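Local coordinates for protein PA1221 (Pseudomonas aeruginosa, PDB 4DG8) that binds adenosine monophosphate and joins an AMP-binding domain of the ANL clan to a phosphopantetheine attachment domain, at residues Ser262-Asn265 against Thr266-Leu270; Leu281-Gly285 against Asp286-Val290; His321-Thr324 against Asp325-Glu329. All blocks are in the same frame, centred on the assembly; numbering follows the deposited sequence.

How the contacts relate
The three contacts follow one another along the chain. Contact 1 lies on helix 261-270, which leads into strand 280-284; contact 2 runs from that strand into the loop against the adenine of AMP; contact 3 runs from the end of strand 319-322 of the same sheet into the next turn. Contacts 1 and 2 have centres about 11 Å apart and touch, F264 CB lying 3.7 Å from T283 OG1 and N265 ND2 3.8 Å from S289 CB. Contacts 2 and 3, about 12 Å between centres, meet where V290 CG1 is 4.0 Å from L328 O. Contact 2 alone reaches AMP; the side chains of F264 and H321 stay about 11 and 8 Å away.

Contact 1: residues Ser262-Asn265 against Thr266-Leu270; sequences SLFN and TLVDL
Two turns of helix 261-270, the helix between strands 256-260 and 280-284, are tied here by F264 with V268, L263 with L267 and S262 with T266. V268 puts its CG2 methyl over one face of the F264 ring, a CH-pi contact 4.0 Å from the ring centroid and 11° off the ring normal. The two side chains lie next to each other and point the same way; the phenyl leaves the helix with CG anti to the backbone N (chi1 174°), while V268 CG2, beside its own backbone N, is the branch that reaches the ring. The next pair is aliphatic: L263 CD1 lies 4.0 Å from L267 CG, the two leucines passing at a slant. The carbonyl O of S262 is gripped twice. T266 N bonds to S262 O at 3.0 Å, and T266 OG1 donates a second hydrogen bond of 2.9 Å to S262 O from the other face of the carbonyl plane, turning the hydroxyl back onto its own helix. The bonds L267 N to L263 O and V268 N to F264 O, both 2.9 Å, continue the ladder. F264 and V268 also pack on A296 of helix 290-299, F264 on L281 of strand 280-284, and L267 on P242 and L245 of helix 242-250. The i to i+4 bonds and side-chain pairs are those of a regular alpha-helix, here the connecting helix of a beta-alpha-beta unit.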
# COMPACT_ATOMS: atom_id res chain seq x y z
N SER A 262 8.81 1.32 10.19
CA SER A 262 10.06 0.64 10.56
C SER A 262 11.23 1.16 9.73
O SER A 262 12.34 1.30 10.24
CB SER A 262 9.91 -0.90 10.52
OG SER A 262 9.62 -1.35 9.21
N LEU A 263 10.97 1.56 8.47
CA LEU A 263 12.01 2.16 7.64
C LEU A 263 12.40 3.55 8.16
O LEU A 263 13.59 3.90 8.25
CB LEU A 263 11.57 2.25 6.17
CG LEU A 263 12.60 2.83 5.18
CD1 LEU A 263 13.99 2.13 5.28
CD2 LEU A 263 12.10 2.84 3.73
N PHE A 264 11.39 4.34 8.50
CA PHE A 264 11.58 5.61 9.18
C PHE A 264 12.48 5.41 10.41
O PHE A 264 13.50 6.05 10.54
CB PHE A 264 10.21 6.19 9.56
CG PHE A 264 10.27 7.44 10.40
CD1 PHE A 264 10.38 8.69 9.81
CD2 PHE A 264 10.20 7.36 11.79
CE1 PHE A 264 10.42 9.84 10.59
CE2 PHE A 264 10.25 8.50 12.56
CZ PHE A 264 10.35 9.74 11.97
N ASN A 265 12.11 4.48 11.28
CA ASN A 265 12.86 4.26 12.52
C ASN A 265 14.33 3.92 12.25
O ASN A 265 15.23 4.45 12.90
CB ASN A 265 12.21 3.13 13.32
CG ASN A 265 10.84 3.50 13.81
OD1 ASN A 265 10.46 4.67 13.77
ND2 ASN A 265 10.08 2.51 14.30
N THR A 266 14.57 3.03 11.29
CA THR A 266 15.92 2.65 10.91
C THR A 266 16.75 3.83 10.38
O THR A 266 17.89 4.04 10.80
CB THR A 266 15.90 1.54 9.85
OG1 THR A 266 15.08 0.48 10.32
CG2 THR A 266 17.30 1.00 9.59
N LEU A 267 16.17 4.58 9.46
CA LEU A 267 16.87 5.71 8.87
C LEU A 267 17.19 6.70 9.98
O LEU A 267 18.28 7.26 10.02
CB LEU A 267 16.02 6.38 7.78
CG LEU A 267 15.72 5.54 6.54
CD1 LEU A 267 14.82 6.32 5.58
CD2 LEU A 267 16.99 5.11 5.84
N VAL A 268 16.25 6.87 10.90
CA VAL A 268 16.45 7.82 11.99
C VAL A 268 17.53 7.38 12.97
O VAL A 268 18.30 8.21 13.42
CB VAL A 268 15.13 8.15 12.70
CG1 VAL A 268 15.39 8.88 14.02
CG2 VAL A 268 14.26 9.00 11.79
N ASP A 269 17.57 6.07 13.29
CA ASP A 269 18.60 5.44 14.13
C ASP A 269 19.99 5.62 13.53
O ASP A 269 20.96 5.96 14.22
CB ASP A 269 18.41 3.91 14.21
CG ASP A 269 17.31 3.47 15.18
OD1 ASP A 269 16.91 4.26 16.06
OD2 ASP A 269 16.86 2.31 15.06
N LEU A 270 20.09 5.30 12.24
CA LEU A 270 21.36 5.30 11.53
C LEU A 270 21.91 6.70 11.22
O LEU A 270 23.07 6.98 11.47
CB LEU A 270 21.19 4.58 10.19
CG LEU A 270 21.04 3.06 10.20
CD1 LEU A 270 20.82 2.54 8.77
CD2 LEU A 270 22.26 2.43 10.81

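Contact 2: residues Leu281-Gly285 against Asp286-Val290; sequences LLTGG and DILSV. With AMP (adenosine monophosphate), chain B.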
# COMPACT_ATOMS: atom_id res chain seq x y z
N LEU A 281 7.13 14.65 5.05
CA LEU A 281 7.40 13.24 5.24
C LEU A 281 6.17 12.61 5.89
O LEU A 281 5.73 13.04 6.97
CB LEU A 281 8.64 13.07 6.13
CG LEU A 281 9.08 11.65 6.50
CD1 LEU A 281 9.11 10.72 5.27
CD2 LEU A 281 10.43 11.67 7.19
N LEU A 282 5.60 11.63 5.22
CA LEU A 282 4.47 10.87 5.76
C LEU A 282 4.98 9.49 6.13
O LEU A 282 5.78 8.89 5.40
CB LEU A 282 3.32 10.78 4.75
CG LEU A 282 2.88 12.14 4.20
CD1 LEU A 282 3.64 12.46 2.92
CD2 LEU A 282 1.40 12.14 3.94
N THR A 283 4.55 9.02 7.29
CA THR A 283 4.95 7.72 7.79
C THR A 283 3.74 7.06 8.45
O THR A 283 2.69 7.69 8.59
CB THR A 283 6.11 7.83 8.79
OG1 THR A 283 6.52 6.51 9.18
CG2 THR A 283 5.68 8.62 10.03
N GLY A 284 3.85 5.78 8.78
CA GLY A 284 2.70 5.04 9.28
C GLY A 284 2.77 3.57 8.90
O GLY A 284 3.86 3.02 8.73
N GLY A 285 1.61 2.93 8.80
CA GLY A 285 1.57 1.52 8.44
C GLY A 285 1.67 0.63 9.66
O GLY A 285 1.21 -0.50 9.64
N ASP A 286 2.27 1.16 10.72
CA ASP A 286 2.31 0.54 12.04
C ASP A 286 2.25 1.66 13.06
O ASP A 286 2.38 2.83 12.71
CB ASP A 286 3.60 -0.25 12.26
CG ASP A 286 3.49 -1.69 11.82
OD1 ASP A 286 2.69 -2.45 12.43
OD2 ASP A 286 4.21 -2.05 10.87
N ILE A 287 2.05 1.28 14.32
CA ILE A 287 2.15 2.22 15.43
C ILE A 287 3.51 2.93 15.37
O ILE A 287 4.57 2.29 15.35
CB ILE A 287 1.98 1.47 16.78
CG1 ILE A 287 0.54 1.03 16.95
CG2 ILE A 287 2.43 2.33 18.01
CD1 ILE A 287 0.35 -0.00 18.11
N LEU A 288 3.47 4.25 15.34
CA LEU A 288 4.69 5.02 15.28
C LEU A 288 5.43 4.95 16.61
O LEU A 288 4.81 4.88 17.69
CB LEU A 288 4.41 6.49 14.91
CG LEU A 288 3.67 6.81 13.61
CD1 LEU A 288 3.75 8.32 13.38
CD2 LEU A 288 4.26 6.05 12.41
N SER A 289 6.75 4.99 16.53
CA SER A 289 7.60 4.99 17.72
C SER A 289 7.85 6.46 18.10
O SER A 289 8.58 7.18 17.43
CB SER A 289 8.92 4.29 17.40
OG SER A 289 9.92 4.57 18.35
N VAL A 290 7.25 6.88 19.21
CA VAL A 290 7.43 8.24 19.68
C VAL A 290 8.91 8.60 19.86
O VAL A 290 9.33 9.69 19.49
CB VAL A 290 6.59 8.51 20.96
CG1 VAL A 290 6.86 9.92 21.50
CG2 VAL A 290 5.08 8.31 20.66
P AMP B . -2.60 -1.96 4.74
O1P AMP B . -1.65 -3.01 4.19
O2P AMP B . -2.34 -0.50 4.41
O3P AMP B . -3.99 -2.37 4.30
O5' AMP B . -2.71 -2.12 6.32
C5' AMP B . -3.72 -1.44 7.04
C4' AMP B . -3.60 -1.69 8.52
O4' AMP B . -2.28 -1.31 8.99
C3' AMP B . -4.56 -0.90 9.39
O3' AMP B . -5.86 -1.46 9.44
C2' AMP B . -3.84 -0.88 10.74
O2' AMP B . -4.02 -2.12 11.41
C1' AMP B . -2.38 -0.77 10.30
N9 AMP B . -1.91 0.64 10.26
C8 AMP B . -1.78 1.38 9.13
N7 AMP B . -1.34 2.63 9.40
C5 AMP B . -1.18 2.73 10.73
C6 AMP B . -0.74 3.79 11.68
N6 AMP B . -0.38 5.01 11.24
N1 AMP B . -0.70 3.48 13.00
C2 AMP B . -1.06 2.26 13.44
N3 AMP B . -1.47 1.25 12.63
C4 AMP B . -1.55 1.41 11.29
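G284, G285, D286 and I287 lay their backbone across one face of the adenine of AMP, and L288 folds back to touch the strand from which that backbone comes. G285 N stands above the ring at 3.0 Å from AMP N7, and D286 O lies above AMP N1, at 3.2 Å. I287 N comes 3.4 Å from AMP C2, while G284 CA sits 3.7 Å from the exocyclic AMP N6. The approach is that of main chain stacked on a flat base, not of groups lined up along its edge. Both glycines have positive phi, 149° at G284 and 88° at G285. At these backbone angles a side chain on either would jam against the carbonyl O of the residue before, and one on G284 would also be crowded by AMP N6.

Behind this layer L288 packs against the strand end. Its CD2 methyl presses on G284 at 3.6 Å from CA, and the same CD2 meets T283 CG2 at 3.8 Å, the leucine and threonine reaching toward each other tip to tip. T283 has OG1 anti to its backbone N (chi1 -176°), which directs the hydroxyl to L259 O, its hydrogen-bond partner, and leaves CG2 for the leucine. Further out, T260 OG1 bonds to G284 O, and K423 NZ bonds both to G285 O and to AMP; D286 OD2 forms a salt bridge with K458.

The strand before the turn is flanked by parallel strands 256-260 and 304-309, with L282 bonded through its backbone to A257 and L259, and T283 to V306. L288 packs on A261 of helix 261-270 and N307 of strand 304-309, and S289 is the N-cap of helix 290-299.

Contact 3: residues His321-Thr324 against Asp325-Glu329; sequences HVVT and DDDLE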
# COMPACT_ATOMS: atom_id res chain seq x y z
N HIS A 321 -2.62 12.76 10.60
CA HIS A 321 -2.37 13.74 11.65
C HIS A 321 -1.03 14.45 11.39
O HIS A 321 0.00 13.81 11.27
CB HIS A 321 -2.36 13.06 13.03
CG HIS A 321 -2.06 13.98 14.16
ND1 HIS A 321 -2.89 15.02 14.52
CD2 HIS A 321 -1.01 14.03 15.02
CE1 HIS A 321 -2.36 15.68 15.54
NE2 HIS A 321 -1.22 15.09 15.86
N VAL A 322 -1.06 15.77 11.31
CA VAL A 322 0.19 16.51 11.19
C VAL A 322 0.80 16.59 12.59
O VAL A 322 0.18 17.10 13.52
CB VAL A 322 -0.03 17.90 10.58
CG1 VAL A 322 1.20 18.77 10.77
CG2 VAL A 322 -0.38 17.78 9.09
N VAL A 323 2.00 16.05 12.74
CA VAL A 323 2.61 15.93 14.06
C VAL A 323 3.00 17.27 14.65
O VAL A 323 3.67 18.05 13.99
CB VAL A 323 3.85 15.01 14.04
CG1 VAL A 323 4.52 15.01 15.43
CG2 VAL A 323 3.45 13.61 13.62
N THR A 324 2.57 17.55 15.88
CA THR A 324 2.95 18.80 16.52
C THR A 324 4.02 18.66 17.59
O THR A 324 4.38 17.56 18.01
CB THR A 324 1.77 19.51 17.23
OG1 THR A 324 1.21 18.64 18.23
CG2 THR A 324 0.71 19.93 16.23
N ASP A 325 4.46 19.81 18.08
CA ASP A 325 5.41 19.89 19.17
C ASP A 325 4.89 19.17 20.42
O ASP A 325 5.61 18.41 21.06
CB ASP A 325 5.69 21.36 19.49
CG ASP A 325 6.72 21.51 20.57
OD1 ASP A 325 7.83 20.95 20.40
OD2 ASP A 325 6.41 22.15 21.61
N ASP A 326 3.63 19.42 20.77
CA ASP A 326 3.02 18.78 21.93
C ASP A 326 2.94 17.27 21.80
O ASP A 326 3.08 16.54 22.79
CB ASP A 326 1.62 19.32 22.13
CG ASP A 326 1.52 20.19 23.33
OD1 ASP A 326 2.58 20.67 23.79
OD2 ASP A 326 0.39 20.40 23.82
N ASP A 327 2.68 16.79 20.59
CA ASP A 327 2.54 15.36 20.35
C ASP A 327 3.76 14.59 20.82
O ASP A 327 3.65 13.41 21.16
CB ASP A 327 2.28 15.06 18.87
CG ASP A 327 0.96 15.63 18.39
OD1 ASP A 327 0.05 15.80 19.25
OD2 ASP A 327 0.83 15.90 17.17
N LEU A 328 4.91 15.26 20.85
CA LEU A 328 6.16 14.58 21.18
C LEU A 328 6.23 14.23 22.65
O LEU A 328 7.15 13.52 23.09
CB LEU A 328 7.36 15.43 20.79
CG LEU A 328 7.41 15.86 19.32
CD1 LEU A 328 8.62 16.75 19.12
CD2 LEU A 328 7.45 14.65 18.39
N GLU A 329 5.26 14.72 23.42
CA GLU A 329 5.19 14.43 24.84
C GLU A 329 4.23 13.28 25.16
O GLU A 329 4.08 12.93 26.32
CB GLU A 329 4.75 15.67 25.61
CG GLU A 329 5.65 16.86 25.43
CD GLU A 329 7.09 16.53 25.75
OE1 GLU A 329 7.36 15.95 26.82
OE2 GLU A 329 7.96 16.84 24.90
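H321 and D327 approach from opposite directions, the imidazole pointing its NE2 edge at one carboxylate oxygen. NE2 of H321 donates to D327 OD2 over 2.6 Å, and that oxygen lies close to the ring plane. The carboxylate does not share this plane: the two flat groups are turned 52° apart, and NE2 comes to OD2 from above the carboxylate plane. From the opposite face T324 N reaches the same D327 OD2 at 2.7 Å, in a nearly straight bond with an angle of 174° at the hydrogen. One oxygen is thus gripped by a side chain and by a backbone amide on either side of its plane, which should hold the carboxylate against rotation. D327 OD1 has its own partner in R411, a salt bridge, and the surrounding donors would probably stabilise the buried aspartate as an anion.

T324 and D327 also trade bonds in the other direction. With OG1 between the backbone N and the carbonyl carbon (chi1 59°), the threonine hydroxyl leans over the start of the following turn, where D327 N makes a weak hydrogen bond to T324 OG1 at 3.3 Å. This reciprocal pairing has the pattern of a capping box, one half of it weak, at the start of the 3-10 segment 326-329 that follows strand 319-322, an antiparallel neighbour of 304-309 in the mixed sheet. Within that segment E329 N bonds to D326 O at 2.9 Å.

On the apolar side V323 slants across D327, its CG1 lying 4.1 Å from D327 CB, and the same methyl is 4.2 Å from L328 CD2. V323 and L328 both rest on V293 and L297 of helix 290-299, and R294 of that helix bonds to L328 O and forms a salt bridge with E329.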